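PDB 2C2I: 3-hydroxyacyl-thioester dehydratase Z from Mycobacterium tuberculosis, which probably catalyses the reversible hydration of trans-2-enoyl-CoA thioesters to (3R)-3-hydroxyacyl-CoA in lipid metabolism. Local coordinates for residues A[18-23]-A[105-110]; A[24-29]-A[98-103]. One frame throughout, in Å; residues are numbered along the deposited sequence.

Interaction 1: A[18-23]-A[105-110]; sequences VGQSDW and RVRATS
R107 lies along one face of W23, touching it with CB and again from CD to the guanidinium. Its CB sits over the six-membered ring, 3.7 Å from the centroid and 19° off the normal, a CH-pi contact. CG meets S21 O and S21 OG instead, and CD lies 3.3 Å from S21 O. The chain then bends at chi3 (78°), which carries NE and CZ back over the indole, NE at 3.6 Å from W23 CZ2. At the tip the guanidinium is sandwiched: W23 occupies one face, while the Q20 amide stacks on the opposite face, its plane 9° from parallel to the guanidinium. A salt bridge from R107 NE to E132 fixes this end further.

R105 takes the other face of W23. Its guanidinium lies flat there, with CZ 4.0 Å from the centroid of the five-membered ring as a cation-pi pair, and NH2 forms a salt bridge with E134.

Next to this stack, S21 is held twice by A108: S21 N donates to A108 O (2.8 Å) and A108 N donates to S21 OG (3.0 Å). Q20 NE2 bonds to T109 OG1 at 3.3 Å. Farther along, V18 N and, weakly, G19 N both donate to S110 O, whereas S110 N returns a bond to G19 O. Two residues facing one define a classic beta bulge, here on the strand that borders strand 105-119 in the antiparallel hotdog sheet.

Interaction 2: A[24-29]-A[98-103]; sequences VTITQE and APVPVG
One hydrogen bond joins the two backbones: G103 N donates to I26 O at 2.7 Å. The C=O...N angle of 176° places the donor almost straight beyond the carbonyl, although the bond is bent at the hydrogen (N-H...O 150°). Backbone angles at V102 and G103 are those of a type II turn, with a positive phi (88°) at G103, and this turn presents the amide to I26. The neighbouring S104 also bonds to the I26 backbone, so I26 is bonded by G103 and by the residue after it.

Van der Waals contact is concentrated on V102. Its CG1, anti to the backbone N, presses against the start of helix 28-38, 3.2 Å from Q28 N and 3.5 Å from Q28 CA. The two side chains meet at about a right angle, with V102 CG2 3.7 Å from Q28 OE1. T25 CG2 adds a contact with G103 O (3.6 Å), and I26 CG1 lies 4.5 Å from V100 CG1, a looser apolar approach on the side where both side chains also touch V106.

The helix start is capped by T27, the N-cap residue, whose side chain bonds to a backbone N in the first turn; E30 OE1 bonds back to T27 N, consistent with a capping box. In this MaoC-like hotdog domain the contact thus fastens the loop ahead of strand 105-119 to the junction of strand 17-25, outermost in this chain's sheet, and helix 28-38.

The polar end of Q28 finds its partners outside the two segments. Q28 OE1 bonds to T59 OG1, while Q28 NE2 donates to N32 OD1 and to the backbone O of H45, a residue probably important for catalysis. A98 and P99, at the far end of the loop, probably belong to the substrate-binding site.

From the N terminus, the chain passes through 18-23 and directly into 24-29, which ends strand 17-25 and begins helix 28-38. Several helices and strand 86-95 follow before 98-103 returns to 24-29, closing a loop with 68 residues between the segments. Strand 105-119 then starts, and its first residues come back to 18-23, closing the outer loop; interaction 2 is therefore nested inside interaction 1. The two contacts meet directly, with V106 N 2.9 Å from V24 O, a probable hydrogen bond, and V106 CG1 packed on V100 CG1. Interaction 1 joins neighbouring strands of the sheet, whereas interaction 2 ties the incoming loop to the strand-helix junction.

Interaction 1: A[18-23]-A[105-110]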
ATOM      1  N   VAL A  18       4.598   6.315 -19.960  1.00 18.49           N
ATOM      2  CA  VAL A  18       3.168   6.105 -20.219  1.00 18.75           C
ATOM      3  C   VAL A  18       2.275   7.264 -19.752  1.00 19.05           C
ATOM      4  O   VAL A  18       1.066   7.237 -19.970  1.00 20.13           O
ATOM      5  CB  VAL A  18       2.653   4.741 -19.673  1.00 18.81           C
ATOM      6  CG1 VAL A  18       3.237   3.608 -20.467  1.00 19.44           C
ATOM      7  CG2 VAL A  18       2.996   4.602 -18.197  1.00 17.86           C
ATOM      8  N   GLY A  19       2.870   8.269 -19.115  1.00 18.22           N
ATOM      9  CA  GLY A  19       2.178   9.533 -18.939  1.00 17.17           C
ATOM     10  C   GLY A  19       2.381  10.244 -17.618  1.00 16.76           C
ATOM     11  O   GLY A  19       3.365  10.007 -16.882  1.00 16.37           O
ATOM     12  N   GLN A  20       1.479  11.188 -17.385  1.00 16.87           N
ATOM     13  CA  GLN A  20       1.475  12.009 -16.191  1.00 17.52           C
ATOM     14  C   GLN A  20       0.024  12.286 -15.819  1.00 17.50           C
ATOM     15  O   GLN A  20      -0.808  12.609 -16.673  1.00 17.76           O
ATOM     16  CB  GLN A  20       2.249  13.313 -16.431  1.00 18.40           C
ATOM     17  CG  GLN A  20       2.286  14.225 -15.220  1.00 20.47           C
ATOM     18  CD  GLN A  20       3.220  15.396 -15.401  1.00 25.33           C
ATOM     19  OE1 GLN A  20       2.934  16.310 -16.164  1.00 26.52           O
ATOM     20  NE2 GLN A  20       4.341  15.374 -14.697  1.00 27.06           N
ATOM     21  N   SER A  21      -0.292  12.147 -14.541  1.00 16.92           N
ATOM     22  CA  SER A  21      -1.655  12.360 -14.087  1.00 17.71           C
ATOM     23  C   SER A  21      -1.954  13.849 -13.962  1.00 19.13           C
ATOM     24  O   SER A  21      -1.062  14.700 -14.106  1.00 18.35           O
ATOM     25  CB  SER A  21      -1.863  11.699 -12.723  1.00 16.98           C
ATOM     26  OG  SER A  21      -1.252  12.477 -11.699  1.00 17.19           O
ATOM     27  N   ASP A  22      -3.203  14.151 -13.650  1.00 20.64           N
ATOM     28  CA  ASP A  22      -3.586  15.480 -13.194  1.00 22.81           C
ATOM     29  C   ASP A  22      -3.130  15.651 -11.735  1.00 22.23           C
ATOM     30  O   ASP A  22      -2.722  14.684 -11.077  1.00 21.43           O
ATOM     31  CB  ASP A  22      -5.113  15.658 -13.274  1.00 24.54           C
ATOM     32  CG  ASP A  22      -5.707  15.206 -14.615  1.00 29.43           C
ATOM     33  OD1 ASP A  22      -5.014  15.283 -15.657  1.00 34.85           O
ATOM     34  OD2 ASP A  22      -6.886  14.780 -14.624  1.00 34.57           O
ATOM     35  N   TRP A  23      -3.172  16.883 -11.244  1.00 22.94           N
ATOM     36  CA  TRP A  23      -3.032  17.131  -9.814  1.00 22.94           C
ATOM     37  C   TRP A  23      -4.311  16.643  -9.118  1.00 22.71           C
ATOM     38  O   TRP A  23      -5.430  16.851  -9.620  1.00 23.67           O
ATOM     39  CB  TRP A  23      -2.823  18.627  -9.541  1.00 23.45           C
ATOM     40  CG  TRP A  23      -1.485  19.160  -9.967  1.00 24.16           C
ATOM     41  CD1 TRP A  23      -1.211  19.952 -11.072  1.00 24.20           C
ATOM     42  CD2 TRP A  23      -0.237  18.972  -9.294  1.00 23.75           C
ATOM     43  NE1 TRP A  23       0.131  20.246 -11.119  1.00 24.90           N
ATOM     44  CE2 TRP A  23       0.756  19.666 -10.043  1.00 23.73           C
ATOM     45  CE3 TRP A  23       0.146  18.284  -8.140  1.00 22.26           C
ATOM     46  CZ2 TRP A  23       2.106  19.683  -9.665  1.00 24.31           C
ATOM     47  CZ3 TRP A  23       1.486  18.304  -7.767  1.00 22.23           C
ATOM     48  CH2 TRP A  23       2.452  19.000  -8.530  1.00 23.57           C
ATOM     49  N   ARG A 105      -1.515  19.000  -2.955  1.00 21.06           N
ATOM     50  CA  ARG A 105      -1.756  18.351  -4.241  1.00 19.87           C
ATOM     51  C   ARG A 105      -0.602  17.419  -4.603  1.00 18.84           C
ATOM     52  O   ARG A 105       0.567  17.703  -4.316  1.00 18.43           O
ATOM     53  CB  ARG A 105      -1.979  19.368  -5.357  1.00 20.70           C
ATOM     54  CG  ARG A 105      -3.218  20.218  -5.141  1.00 21.47           C
ATOM     55  CD  ARG A 105      -3.723  20.804  -6.448  1.00 24.83           C
ATOM     56  NE  ARG A 105      -2.687  21.580  -7.120  1.00 25.81           N
ATOM     57  CZ  ARG A 105      -2.832  22.095  -8.334  1.00 28.42           C
ATOM     58  NH1 ARG A 105      -3.973  21.915  -8.999  1.00 29.14           N
ATOM     59  NH2 ARG A 105      -1.839  22.786  -8.881  1.00 28.02           N
ATOM     60  N   VAL A 106      -0.959  16.293  -5.202  1.00 17.86           N
ATOM     61  CA  VAL A 106       0.005  15.310  -5.675  1.00 16.74           C
ATOM     62  C   VAL A 106      -0.240  14.985  -7.171  1.00 15.63           C
ATOM     63  O   VAL A 106      -1.350  15.098  -7.678  1.00 15.73           O
ATOM     64  CB  VAL A 106      -0.060  13.999  -4.828  1.00 16.19           C
ATOM     65  CG1 VAL A 106       0.300  14.282  -3.366  1.00 16.73           C
ATOM     66  CG2 VAL A 106      -1.451  13.364  -4.936  1.00 18.14           C
ATOM     67  N   ARG A 107       0.806  14.556  -7.855  1.00 15.55           N
ATOM     68  CA  ARG A 107       0.709  14.203  -9.270  1.00 15.61           C
ATOM     69  C   ARG A 107       1.759  13.132  -9.556  1.00 14.27           C
ATOM     70  O   ARG A 107       2.857  13.157  -8.992  1.00 14.62           O
ATOM     71  CB  ARG A 107       0.958  15.451 -10.132  1.00 16.60           C
ATOM     72  CG  ARG A 107       1.062  15.208 -11.601  1.00 19.10           C
ATOM     73  CD  ARG A 107       1.042  16.543 -12.339  1.00 22.88           C
ATOM     74  NE  ARG A 107       2.330  17.231 -12.277  1.00 24.47           N
ATOM     75  CZ  ARG A 107       2.617  18.308 -13.009  1.00 26.16           C
ATOM     76  NH1 ARG A 107       1.702  18.805 -13.835  1.00 23.52           N
ATOM     77  NH2 ARG A 107       3.809  18.878 -12.922  1.00 27.69           N
ATOM     78  N   ALA A 108       1.433  12.207 -10.450  1.00 13.01           N
ATOM     79  CA  ALA A 108       2.324  11.096 -10.725  1.00 12.46           C
ATOM     80  C   ALA A 108       2.799  11.096 -12.184  1.00 12.49           C
ATOM     81  O   ALA A 108       2.058  11.545 -13.066  1.00 12.64           O
ATOM     82  CB  ALA A 108       1.630   9.743 -10.370  1.00 12.29           C
ATOM     83  N   THR A 109       4.015  10.582 -12.405  1.00 12.01           N
ATOM     84  CA  THR A 109       4.551  10.268 -13.732  1.00 12.24           C
ATOM     85  C   THR A 109       4.913   8.789 -13.717  1.00 10.67           C
ATOM     86  O   THR A 109       5.555   8.349 -12.781  1.00 10.22           O
ATOM     87  CB  THR A 109       5.857  11.048 -13.956  1.00 13.27           C
ATOM     88  OG1 THR A 109       5.571  12.454 -13.812  1.00 17.19           O
ATOM     89  CG2 THR A 109       6.399  10.757 -15.359  1.00 14.74           C
ATOM     90  N   SER A 110       4.507   8.026 -14.734  1.00 10.33           N
ATOM     91  CA  SER A 110       4.871   6.599 -14.789  1.00  9.80           C
ATOM     92  C   SER A 110       5.536   6.197 -16.112  1.00  9.72           C
ATOM     93  O   SER A 110       5.256   6.788 -17.168  1.00 10.23           O
ATOM     94  CB  SER A 110       3.629   5.719 -14.571  1.00  9.76           C
ATOM     95  OG  SER A 110       3.065   5.913 -13.277  1.00  8.86           O
TER
HETATM   96  O   HOH W   1      -6.080  19.932  -8.519  1.00 47.98           O

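Interaction 2: A[24-29]-A[98-103]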
ATOM      1  N   VAL A  24      -4.145  15.978  -7.980  1.00 22.13           N
ATOM      2  CA  VAL A  24      -5.273  15.595  -7.136  1.00 22.40           C
ATOM      3  C   VAL A  24      -5.007  16.111  -5.732  1.00 22.29           C
ATOM      4  O   VAL A  24      -3.868  16.073  -5.256  1.00 22.33           O
ATOM      5  CB  VAL A  24      -5.585  14.050  -7.135  1.00 22.30           C
ATOM      6  CG1 VAL A  24      -5.603  13.467  -8.550  1.00 22.33           C
ATOM      7  CG2 VAL A  24      -4.648  13.276  -6.235  1.00 22.05           C
ATOM      8  N   THR A  25      -6.050  16.620  -5.087  1.00 23.27           N
ATOM      9  CA  THR A  25      -5.919  17.168  -3.737  1.00 23.39           C
ATOM     10  C   THR A  25      -6.237  16.077  -2.718  1.00 22.93           C
ATOM     11  O   THR A  25      -7.282  15.428  -2.805  1.00 23.60           O
ATOM     12  CB  THR A  25      -6.838  18.396  -3.536  1.00 24.44           C
ATOM     13  OG1 THR A  25      -6.457  19.421  -4.459  1.00 25.52           O
ATOM     14  CG2 THR A  25      -6.747  18.934  -2.089  1.00 24.54           C
ATOM     15  N   ILE A  26      -5.319  15.868  -1.776  1.00 22.11           N
ATOM     16  CA  ILE A  26      -5.514  14.870  -0.708  1.00 22.01           C
ATOM     17  C   ILE A  26      -6.157  15.554   0.497  1.00 21.85           C
ATOM     18  O   ILE A  26      -5.545  16.422   1.120  1.00 21.94           O
ATOM     19  CB  ILE A  26      -4.177  14.166  -0.337  1.00 21.44           C
ATOM     20  CG1 ILE A  26      -3.579  13.425  -1.550  1.00 22.60           C
ATOM     21  CG2 ILE A  26      -4.349  13.188   0.836  1.00 22.40           C
ATOM     22  CD1 ILE A  26      -4.603  12.668  -2.432  1.00 25.71           C
ATOM     23  N   THR A  27      -7.393  15.169   0.800  1.00 21.68           N
ATOM     24  CA  THR A  27      -8.177  15.840   1.856  1.00 22.29           C
ATOM     25  C   THR A  27      -8.143  15.117   3.196  1.00 21.89           C
ATOM     26  O   THR A  27      -7.820  13.933   3.260  1.00 21.03           O
ATOM     27  CB  THR A  27      -9.657  16.017   1.456  1.00 22.47           C
ATOM     28  OG1 THR A  27     -10.304  14.745   1.331  1.00 23.26           O
ATOM     29  CG2 THR A  27      -9.769  16.804   0.145  1.00 23.60           C
ATOM     30  N   GLN A  28      -8.504  15.830   4.262  1.00 22.18           N
ATOM     31  CA  GLN A  28      -8.605  15.211   5.583  1.00 21.89           C
ATOM     32  C   GLN A  28      -9.694  14.130   5.591  1.00 22.05           C
ATOM     33  O   GLN A  28      -9.525  13.078   6.213  1.00 22.11           O
ATOM     34  CB  GLN A  28      -8.850  16.263   6.669  1.00 22.25           C
ATOM     35  CG  GLN A  28      -8.781  15.681   8.068  1.00 22.36           C
ATOM     36  CD  GLN A  28      -7.391  15.179   8.435  1.00 22.21           C
ATOM     37  OE1 GLN A  28      -6.436  15.949   8.483  1.00 19.83           O
ATOM     38  NE2 GLN A  28      -7.287  13.882   8.732  1.00 20.06           N
ATOM     39  N   GLU A  29     -10.792  14.377   4.875  1.00 22.02           N
ATOM     40  CA  GLU A  29     -11.878  13.398   4.752  1.00 22.69           C
ATOM     41  C   GLU A  29     -11.357  12.076   4.187  1.00 21.46           C
ATOM     42  O   GLU A  29     -11.736  11.013   4.654  1.00 20.92           O
ATOM     43  CB  GLU A  29     -13.029  13.955   3.898  1.00 24.14           C
ATOM     44  CG  GLU A  29     -13.700  12.959   2.950  1.00 30.06           C
ATOM     45  CD  GLU A  29     -15.128  12.530   3.314  1.00 34.65           C
ATOM     46  OE1 GLU A  29     -15.922  12.357   2.362  1.00 36.43           O
ATOM     47  OE2 GLU A  29     -15.467  12.337   4.511  1.00 38.66           O
ATOM     48  N   ALA A  98       9.291  12.371   1.012  1.00 15.29           N
ATOM     49  CA  ALA A  98       8.683  13.536   1.670  1.00 16.51           C
ATOM     50  C   ALA A  98       7.253  13.226   2.111  1.00 16.44           C
ATOM     51  O   ALA A  98       6.499  12.600   1.372  1.00 15.19           O
ATOM     52  CB  ALA A  98       8.668  14.707   0.729  1.00 17.13           C
ATOM     53  N   PRO A  99       6.863  13.705   3.304  1.00 17.49           N
ATOM     54  CA  PRO A  99       5.468  13.564   3.728  1.00 17.42           C
ATOM     55  C   PRO A  99       4.486  14.357   2.847  1.00 17.02           C
ATOM     56  O   PRO A  99       4.876  15.279   2.131  1.00 17.71           O
ATOM     57  CB  PRO A  99       5.465  14.120   5.169  1.00 17.45           C
ATOM     58  CG  PRO A  99       6.882  14.087   5.604  1.00 20.10           C
ATOM     59  CD  PRO A  99       7.691  14.351   4.340  1.00 18.18           C
ATOM     60  N   VAL A 100       3.224  13.962   2.879  1.00 16.57           N
ATOM     61  CA  VAL A 100       2.201  14.642   2.126  1.00 17.76           C
ATOM     62  C   VAL A 100       1.337  15.352   3.164  1.00 18.66           C
ATOM     63  O   VAL A 100       0.517  14.702   3.826  1.00 18.93           O
ATOM     64  CB  VAL A 100       1.359  13.648   1.301  1.00 16.77           C
ATOM     65  CG1 VAL A 100       0.250  14.367   0.524  1.00 18.89           C
ATOM     66  CG2 VAL A 100       2.261  12.837   0.345  1.00 16.56           C
ATOM     67  N   PRO A 101       1.532  16.678   3.336  1.00 19.91           N
ATOM     68  CA  PRO A 101       0.594  17.375   4.221  1.00 20.18           C
ATOM     69  C   PRO A 101      -0.821  17.219   3.704  1.00 20.16           C
ATOM     70  O   PRO A 101      -1.040  17.278   2.497  1.00 20.17           O
ATOM     71  CB  PRO A 101       1.044  18.847   4.105  1.00 20.93           C
ATOM     72  CG  PRO A 101       2.486  18.758   3.745  1.00 21.47           C
ATOM     73  CD  PRO A 101       2.558  17.595   2.799  1.00 19.68           C
ATOM     74  N   VAL A 102      -1.782  17.005   4.598  1.00 20.11           N
ATOM     75  CA  VAL A 102      -3.184  16.989   4.214  1.00 21.10           C
ATOM     76  C   VAL A 102      -3.517  18.347   3.576  1.00 21.86           C
ATOM     77  O   VAL A 102      -2.972  19.358   3.996  1.00 22.51           O
ATOM     78  CB  VAL A 102      -4.106  16.697   5.422  1.00 21.16           C
ATOM     79  CG1 VAL A 102      -5.554  16.842   5.019  1.00 23.30           C
ATOM     80  CG2 VAL A 102      -3.874  15.284   5.954  1.00 21.24           C
ATOM     81  N   GLY A 103      -4.379  18.341   2.562  1.00 22.54           N
ATOM     82  CA  GLY A 103      -4.693  19.543   1.773  1.00 23.98           C
ATOM     83  C   GLY A 103      -3.782  19.795   0.589  1.00 24.06           C
ATOM     84  O   GLY A 103      -4.104  20.615  -0.267  1.00 26.03           O
TER